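Local structure of putative NADH-depentdent flavin oxidoreductase (Cupriavidus metallidurans, 5OCS) at residues G43-S48 against R325-D330; L185-F188 against I192-H195; S233-V238 against V283-R288. The protein is an FMN-dependent ene-reductase of the Old Yellow Enzyme family, which probably uses NADPH to reduce flavin and then activated carbon-carbon double bonds. All blocks are in the same frame, centred on the assembly; numbering follows the deposited sequence.

Interaction 1 (G43-S48 against R325-D330)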
loop_
_atom_site.group_PDB
_atom_site.type_symbol
_atom_site.label_atom_id
_atom_site.label_comp_id
_atom_site.label_asym_id
_atom_site.label_seq_id
_atom_site.Cartn_x
_atom_site.Cartn_y
_atom_site.Cartn_z
ATOM N N GLY D 43 -2.535 1.397 6.282
ATOM C CA GLY D 43 -2.288 -0.036 6.036
ATOM C C GLY D 43 -0.972 -0.299 5.304
ATOM O O GLY D 43 -0.147 -1.136 5.762
ATOM N N GLN D 44 -0.717 0.437 4.210
ATOM C CA GLN D 44 0.602 0.341 3.517
ATOM C C GLN D 44 1.738 0.643 4.443
ATOM O O GLN D 44 2.734 -0.073 4.475
ATOM C CB GLN D 44 0.787 1.388 2.397
ATOM C CG GLN D 44 -0.020 1.134 1.198
ATOM C CD GLN D 44 -0.007 2.369 0.317
ATOM O OE1 GLN D 44 1.002 2.665 -0.345
ATOM N NE2 GLN D 44 -1.104 3.110 0.330
ATOM N N MET D 45 1.653 1.781 5.110
ATOM C CA MET D 45 2.740 2.184 5.978
ATOM C C MET D 45 3.035 1.105 7.028
ATOM O O MET D 45 4.202 0.771 7.272
ATOM C CB MET D 45 2.403 3.518 6.656
ATOM C CG MET D 45 2.349 4.738 5.767
ATOM S SD MET D 45 3.817 5.132 4.789
ATOM C CE MET D 45 3.500 4.342 3.257
ATOM N N ALA D 46 1.972 0.534 7.619
ATOM C CA ALA D 46 2.101 -0.447 8.674
ATOM C C ALA D 46 2.705 -1.770 8.196
ATOM O O ALA D 46 3.204 -2.528 9.045
ATOM C CB ALA D 46 0.754 -0.697 9.361
ATOM N N LEU D 47 2.646 -2.051 6.889
ATOM C CA LEU D 47 3.189 -3.270 6.294
ATOM C C LEU D 47 4.559 -3.117 5.655
ATOM O O LEU D 47 5.057 -4.039 4.994
ATOM C CB LEU D 47 2.164 -3.795 5.274
ATOM C CG LEU D 47 0.854 -4.201 6.003
ATOM C CD1 LEU D 47 -0.253 -4.546 5.011
ATOM C CD2 LEU D 47 0.990 -5.331 6.996
ATOM N N SER D 48 5.199 -1.976 5.899
ATOM C CA SER D 48 6.452 -1.615 5.290
ATOM C C SER D 48 7.704 -2.245 5.874
ATOM O O SER D 48 8.762 -2.095 5.278
ATOM C CB SER D 48 6.638 -0.120 5.360
ATOM O OG SER D 48 6.795 0.277 6.708
ATOM N N ARG D 325 9.052 11.607 2.799
ATOM C CA ARG D 325 8.763 11.547 1.400
ATOM C C ARG D 325 9.211 10.254 0.742
ATOM O O ARG D 325 8.473 9.744 -0.078
ATOM C CB ARG D 325 9.344 12.761 0.663
ATOM C CG ARG D 325 8.530 13.998 0.969
ATOM C CD ARG D 325 8.922 15.153 0.067
ATOM N NE ARG D 325 8.091 16.326 0.337
ATOM C CZ ARG D 325 8.126 17.457 -0.363
ATOM N NH1 ARG D 325 8.965 17.601 -1.386
ATOM N NH2 ARG D 325 7.302 18.452 -0.037
ATOM N N ALA D 326 10.376 9.725 1.105
ATOM C CA ALA D 326 10.827 8.482 0.469
ATOM C C ALA D 326 9.893 7.315 0.768
ATOM O O ALA D 326 9.855 6.385 -0.027
ATOM C CB ALA D 326 12.263 8.113 0.834
ATOM N N MET D 327 9.220 7.348 1.921
ATOM C CA MET D 327 8.226 6.326 2.262
ATOM C C MET D 327 7.001 6.447 1.376
ATOM O O MET D 327 6.377 5.417 1.106
ATOM C CB MET D 327 7.781 6.416 3.725
ATOM C CG MET D 327 8.768 5.953 4.768
ATOM S SD MET D 327 9.181 4.185 4.673
ATOM C CE MET D 327 7.647 3.365 4.288
ATOM N N LEU D 328 6.623 7.666 0.938
ATOM C CA LEU D 328 5.451 7.845 0.072
ATOM C C LEU D 328 5.777 7.368 -1.342
ATOM O O LEU D 328 4.971 6.700 -1.998
ATOM C CB LEU D 328 4.988 9.284 0.035
ATOM C CG LEU D 328 4.614 9.928 1.367
ATOM C CD1 LEU D 328 4.319 11.398 1.175
ATOM C CD2 LEU D 328 3.508 9.159 2.103
ATOM N N TYR D 329 6.984 7.672 -1.786
ATOM C CA TYR D 329 7.442 7.346 -3.144
ATOM C C TYR D 329 7.903 5.905 -3.224
ATOM O O TYR D 329 8.047 5.346 -4.340
ATOM C CB TYR D 329 8.601 8.289 -3.499
ATOM C CG TYR D 329 8.959 8.352 -4.957
ATOM C CD1 TYR D 329 8.054 8.841 -5.892
ATOM C CD2 TYR D 329 10.236 7.958 -5.431
ATOM C CE1 TYR D 329 8.362 8.891 -7.233
ATOM C CE2 TYR D 329 10.558 8.041 -6.780
ATOM C CZ TYR D 329 9.603 8.534 -7.674
ATOM O OH TYR D 329 9.812 8.623 -9.033
ATOM N N ASP D 330 8.164 5.294 -2.058
ATOM C CA ASP D 330 8.526 3.832 -1.929
ATOM C C ASP D 330 8.034 3.294 -0.574
ATOM O O ASP D 330 8.769 3.265 0.433
ATOM C CB ASP D 330 10.035 3.630 -2.058
ATOM C CG ASP D 330 10.464 2.174 -1.956
ATOM O OD1 ASP D 330 9.602 1.242 -1.887
ATOM O OD2 ASP D 330 11.716 1.971 -1.886
#
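Met45 meets Met327 at a flat group that is a peptide rather than a ring: CE of Met45 lies over one face of the Met327 carbonyl, well above its plane, at 3.7 Å from Met327 O. The second flat group is the carbonyl of Met45, whose oxygen takes the hydroxyl of Ser48 in its plane, OG to O 2.7 Å with a C=O...donor angle of 156°; the backbone N of Ser48 reaches the same O at 3.2 Å. Both methionine chains are kinked, at chi2 and again at chi3. In each, CG is anti to the carbonyl carbon, and the chi2 bend (-56° in Met45, -64° in Met327) brings Met45 SD within 4.2 Å of Met327 CE. That Met327 methyl also lies 3.8 Å from CB of Ser48. Two bonds, one donated to Met45 O and one accepted from Ala50 N, hold the serine hydroxyl in place.

In the TIM barrel the contact joins the C-terminal end of helix 36-46, which follows the first strand, to the weakly bonded helix 325-329, which follows the eighth. Ile21 of strand 19-21 packs on Met45 and Ser48, and Trp333 and Pro334 cover Met327. Arg332 of the second subunit binds Gln44 OE1 and Leu328 O, placing the contact beside the dimer interface. Arg325, in the first turn of the second helix, belongs to the FMN site. Across the segments the contact is purely van der Waals, with the two thioether chains packed between them, while the buried polar atoms of Ser48 and Met45 are satisfied locally on one side.

Interaction 2 (L185-F188 against I192-H195)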
loop_
_atom_site.group_PDB
_atom_site.type_symbol
_atom_site.label_atom_id
_atom_site.label_comp_id
_atom_site.label_asym_id
_atom_site.label_seq_id
_atom_site.Cartn_x
_atom_site.Cartn_y
_atom_site.Cartn_z
ATOM N N LEU D 185 2.559 25.027 19.857
ATOM C CA LEU D 185 3.614 24.941 20.850
ATOM C C LEU D 185 4.883 25.685 20.433
ATOM O O LEU D 185 5.478 26.416 21.230
ATOM C CB LEU D 185 3.875 23.524 21.249
ATOM C CG LEU D 185 3.034 23.041 22.400
ATOM C CD1 LEU D 185 1.556 23.366 22.334
ATOM C CD2 LEU D 185 3.238 21.558 22.630
ATOM N N HIS D 186 5.241 25.567 19.158
ATOM C CA HIS D 186 6.402 26.277 18.618
ATOM C C HIS D 186 6.180 27.832 18.708
ATOM O O HIS D 186 7.121 28.587 18.988
ATOM C CB HIS D 186 6.631 25.807 17.189
ATOM C CG HIS D 186 7.926 26.247 16.580
ATOM N ND1 HIS D 186 8.392 25.718 15.392
ATOM C CD2 HIS D 186 8.856 27.148 16.969
ATOM C CE1 HIS D 186 9.542 26.277 15.071
ATOM N NE2 HIS D 186 9.846 27.155 16.012
ATOM N N GLN D 187 4.934 28.268 18.495
ATOM C CA GLN D 187 4.567 29.672 18.605
ATOM C C GLN D 187 4.863 30.175 20.012
ATOM O O GLN D 187 5.311 31.296 20.147
ATOM C CB GLN D 187 3.101 29.918 18.272
ATOM C CG GLN D 187 2.806 29.704 16.801
ATOM C CD GLN D 187 1.358 29.367 16.488
ATOM O OE1 GLN D 187 0.441 29.889 17.127
ATOM N NE2 GLN D 187 1.138 28.539 15.441
ATOM N N PHE D 188 4.593 29.372 21.037
ATOM C CA PHE D 188 4.938 29.740 22.400
ATOM C C PHE D 188 6.442 29.760 22.595
ATOM O O PHE D 188 6.967 30.666 23.278
ATOM C CB PHE D 188 4.284 28.837 23.441
ATOM C CG PHE D 188 2.902 29.271 23.846
ATOM C CD1 PHE D 188 1.788 28.880 23.111
ATOM C CD2 PHE D 188 2.688 30.044 24.985
ATOM C CE1 PHE D 188 0.512 29.239 23.499
ATOM C CE2 PHE D 188 1.426 30.392 25.378
ATOM C CZ PHE D 188 0.318 30.014 24.634
ATOM N N ILE D 192 9.406 35.187 17.973
ATOM C CA ILE D 192 8.782 35.722 16.769
ATOM C C ILE D 192 7.279 35.706 16.865
ATOM O O ILE D 192 6.631 36.692 16.519
ATOM C CB ILE D 192 9.303 34.964 15.540
ATOM C CG1 ILE D 192 10.769 35.361 15.345
ATOM C CG2 ILE D 192 8.469 35.231 14.276
ATOM C CD1 ILE D 192 11.515 34.334 14.554
ATOM N N ALA D 193 6.712 34.619 17.389
ATOM C CA ALA D 193 5.261 34.536 17.553
ATOM C C ALA D 193 4.780 34.919 18.943
ATOM O O ALA D 193 3.657 35.383 19.085
ATOM C CB ALA D 193 4.764 33.143 17.198
ATOM N N ASN D 194 5.631 34.766 19.961
ATOM C CA ASN D 194 5.204 34.947 21.358
ATOM C C ASN D 194 5.706 36.324 21.835
ATOM O O ASN D 194 6.912 36.508 22.079
ATOM C CB ASN D 194 5.798 33.846 22.232
ATOM C CG ASN D 194 5.344 33.927 23.661
ATOM O OD1 ASN D 194 4.816 34.951 24.096
ATOM N ND2 ASN D 194 5.543 32.843 24.415
ATOM N N HIS D 195 4.770 37.255 21.928
ATOM C CA HIS D 195 5.025 38.578 22.487
ATOM C C HIS D 195 4.300 38.797 23.811
ATOM O O HIS D 195 4.042 39.959 24.199
ATOM C CB HIS D 195 4.603 39.645 21.502
ATOM C CG HIS D 195 5.375 39.608 20.227
ATOM N ND1 HIS D 195 4.916 40.190 19.073
ATOM C CD2 HIS D 195 6.572 39.045 19.919
ATOM C CE1 HIS D 195 5.780 39.963 18.099
ATOM N NE2 HIS D 195 6.795 39.275 18.584
#
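Asn194 reaches back from the loop to the C-terminal end of helix 184-189, the short helix after the fourth strand of the TIM barrel, and bonds to the carbonyl of Phe188. The bond, ND2 to Phe188 O, is 2.8 Å long and nearly straight, with an N-H...O angle of 173°. It arrives in the carbonyl plane on a lone pair, and the oxygen lies almost in the plane of the asparagine amide. Conformation explains the reach: CG of Asn194 stands opposite its backbone N (chi1 -177°), a torsion that carries the amide toward the helix end. The amide is gripped further, because ND2 also donates to Tyr200 O, and OD1 accepts from Arg196 N in an Asx turn. Three bonds thus hold the buried group flat and set its rotation, and they distinguish its nitrogen from its oxygen.

The side chain of Phe188 starts away from the loop, yet its CD2 still lies 4.0 Å from Asn194 ND2, with the ring and amide planes 78° apart. It also packs on Pro133, Pro211 and the ring of Phe210. Gln187 offers the loop its stem: its CB is 3.8 Å from CB of Ala193. With CG anti to the carbonyl carbon and the chain extended beyond it, the amide is carried away from the loop, where NE2 donates to Gly182 O and Ala104 O and OE1 accepts from Arg106 N. The backbone carbonyl of Gln187 faces two loop methyl and methylene groups instead: its O lies 3.5 Å from Ala193 CB and 3.3 Å from Asn194 CB.

Interaction 3 (S233-V238 against V283-R288)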
loop_
_atom_site.group_PDB
_atom_site.type_symbol
_atom_site.label_atom_id
_atom_site.label_comp_id
_atom_site.label_asym_id
_atom_site.label_seq_id
_atom_site.Cartn_x
_atom_site.Cartn_y
_atom_site.Cartn_z
ATOM N N SER D 233 11.629 21.625 16.711
ATOM C CA SER D 233 12.435 22.160 15.619
ATOM C C SER D 233 13.827 22.491 16.102
ATOM O O SER D 233 13.935 23.184 17.089
ATOM C CB SER D 233 11.808 23.449 15.092
ATOM O OG SER D 233 12.650 23.966 14.077
ATOM N N ALA D 234 14.882 22.019 15.433
ATOM C CA ALA D 234 16.245 22.277 15.920
ATOM C C ALA D 234 16.508 23.760 16.108
ATOM O O ALA D 234 17.152 24.156 17.088
ATOM C CB ALA D 234 17.260 21.694 14.967
ATOM N N THR D 235 16.063 24.547 15.127
ATOM C CA THR D 235 16.293 25.985 15.106
ATOM C C THR D 235 15.420 26.655 14.033
ATOM O O THR D 235 15.043 26.023 13.041
ATOM C CB THR D 235 17.794 26.318 14.853
ATOM O OG1 THR D 235 18.002 27.748 14.895
ATOM C CG2 THR D 235 18.296 25.792 13.501
ATOM N N ASP D 236 15.128 27.934 14.233
ATOM C CA ASP D 236 14.621 28.796 13.174
ATOM C C ASP D 236 15.783 29.174 12.243
ATOM O O ASP D 236 16.975 29.095 12.609
ATOM C CB ASP D 236 13.938 30.060 13.722
ATOM C CG ASP D 236 12.646 29.776 14.482
ATOM O OD1 ASP D 236 12.064 28.686 14.360
ATOM O OD2 ASP D 236 12.215 30.671 15.214
ATOM N N TRP D 237 15.417 29.573 11.033
ATOM C CA TRP D 237 16.365 30.033 10.014
ATOM C C TRP D 237 16.692 31.534 10.274
ATOM O O TRP D 237 17.712 32.054 9.834
ATOM C CB TRP D 237 15.715 29.739 8.632
ATOM C CG TRP D 237 16.316 30.340 7.423
ATOM C CD1 TRP D 237 17.346 29.831 6.657
ATOM C CD2 TRP D 237 15.884 31.539 6.762
ATOM N NE1 TRP D 237 17.610 30.669 5.591
ATOM C CE2 TRP D 237 16.730 31.724 5.630
ATOM C CE3 TRP D 237 14.881 32.489 7.027
ATOM C CZ2 TRP D 237 16.595 32.827 4.758
ATOM C CZ3 TRP D 237 14.746 33.596 6.158
ATOM C CH2 TRP D 237 15.606 33.753 5.042
ATOM N N VAL D 238 15.813 32.222 11.010
ATOM C CA VAL D 238 15.932 33.650 11.287
ATOM C C VAL D 238 16.504 33.877 12.680
ATOM O O VAL D 238 16.397 33.005 13.520
ATOM C CB VAL D 238 14.562 34.391 11.140
ATOM C CG1 VAL D 238 14.155 34.450 9.670
ATOM C CG2 VAL D 238 13.447 33.753 11.963
ATOM N N VAL D 283 22.686 15.160 9.959
ATOM C CA VAL D 283 21.686 15.754 10.881
ATOM C C VAL D 283 22.447 16.364 12.073
ATOM O O VAL D 283 22.458 15.840 13.176
ATOM C CB VAL D 283 20.593 14.714 11.261
ATOM C CG1 VAL D 283 19.719 14.489 10.037
ATOM C CG2 VAL D 283 21.169 13.363 11.721
ATOM N N PRO D 284 23.136 17.490 11.822
ATOM C CA PRO D 284 24.024 18.004 12.874
ATOM C C PRO D 284 23.353 18.422 14.197
ATOM O O PRO D 284 23.953 18.311 15.315
ATOM C CB PRO D 284 24.723 19.205 12.185
ATOM C CG PRO D 284 23.852 19.563 11.053
ATOM C CD PRO D 284 23.216 18.279 10.592
ATOM N N TYR D 285 22.113 18.903 14.099
ATOM C CA TYR D 285 21.435 19.364 15.261
ATOM C C TYR D 285 20.992 18.161 16.094
ATOM O O TYR D 285 21.129 18.170 17.297
ATOM C CB TYR D 285 20.266 20.243 14.890
ATOM C CG TYR D 285 20.695 21.471 14.111
ATOM C CD1 TYR D 285 21.722 22.312 14.592
ATOM C CD2 TYR D 285 20.090 21.800 12.894
ATOM C CE1 TYR D 285 22.102 23.458 13.881
ATOM C CE2 TYR D 285 20.481 22.920 12.175
ATOM C CZ TYR D 285 21.458 23.774 12.693
ATOM O OH TYR D 285 21.870 24.892 11.967
ATOM N N ALA D 286 20.494 17.128 15.425
ATOM C CA ALA D 286 20.096 15.896 16.114
ATOM C C ALA D 286 21.338 15.283 16.779
ATOM O O ALA D 286 21.282 14.844 17.919
ATOM C CB ALA D 286 19.455 14.908 15.136
ATOM N N GLN D 287 22.465 15.323 16.080
ATOM C CA GLN D 287 23.732 14.798 16.610
ATOM C C GLN D 287 24.110 15.463 17.933
ATOM O O GLN D 287 24.512 14.808 18.926
ATOM C CB GLN D 287 24.841 14.936 15.557
ATOM C CG GLN D 287 26.181 14.267 15.900
ATOM C CD GLN D 287 27.036 15.025 16.914
ATOM O OE1 GLN D 287 26.922 16.238 17.078
ATOM N NE2 GLN D 287 27.840 14.288 17.658
ATOM N N ARG D 288 23.969 16.777 17.957
ATOM C CA ARG D 288 24.324 17.523 19.134
ATOM C C ARG D 288 23.338 17.271 20.258
ATOM O O ARG D 288 23.744 17.112 21.386
ATOM C CB ARG D 288 24.387 19.000 18.829
ATOM C CG ARG D 288 24.831 19.819 20.034
ATOM C CD ARG D 288 25.027 21.236 19.584
ATOM N NE ARG D 288 25.251 22.130 20.710
ATOM C CZ ARG D 288 25.324 23.448 20.594
ATOM N NH1 ARG D 288 25.215 24.009 19.401
ATOM N NH2 ARG D 288 25.512 24.192 21.678
#
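Ala234 and Tyr285 have CA atoms 6.0 Å apart, where the loop makes one helical step at Ala234 and turns extended at Thr235, opposite the first turn of helix 284-293. Ala234 CB and Tyr285 CB are only 3.3 Å apart, a tight approach, and the alanine methyl also lies 3.5 Å from CD2 of the tyrosine ring. Farther out on the same ring, Thr235 CG2 makes an off-centre CH-pi contact, 4.2 Å from the ring centroid and 30° off its normal. This methyl is displaced toward the CE2-CZ bond, 3.8 Å from each atom, so the two loop methyls meet successive parts of the tyrosine, the threonine crossing at a slant. Placing CG2 between the backbone N and carbonyl carbon of Thr235 leaves OG1 anti to the N (chi1 -178°), from where it donates to Asp236 O at 2.8 Å on a lone pair. The threonine therefore separates its roles, methyl to the ring and hydroxyl to its own loop.

The loop follows barrel strand 228-233, and Ala234 O accepts from Thr247 OG1 of helix 244-256. Ile244 of that helix touches Tyr285 as well, while Val283 and Ala286 pack on Ala299 of strand 297-300.

Interactions 2 and 3 are neighbours, their centres 18 Å apart: Ile192 CD1 packs 3.3 Å from Val238 CG2, and His186 NE2 lies 3.2 Å from Asp236 OD1, a probable weak hydrogen bond. They thus bring the helix and loop after the fourth barrel strand against the loop after the fifth. Interaction 1 stands apart, its nearest atoms about 17 Å from interaction 2 and about 13 Å from interaction 3, yet along the chain it encloses both. Its second segment includes Arg325 of the FMN site, whose side chain does not touch the first. In interaction 3, Ala234 and Tyr285 lie about 10 Å, side chain to side chain, from FMN-binding Arg231 and Leu302 respectively; interaction 2 is remote.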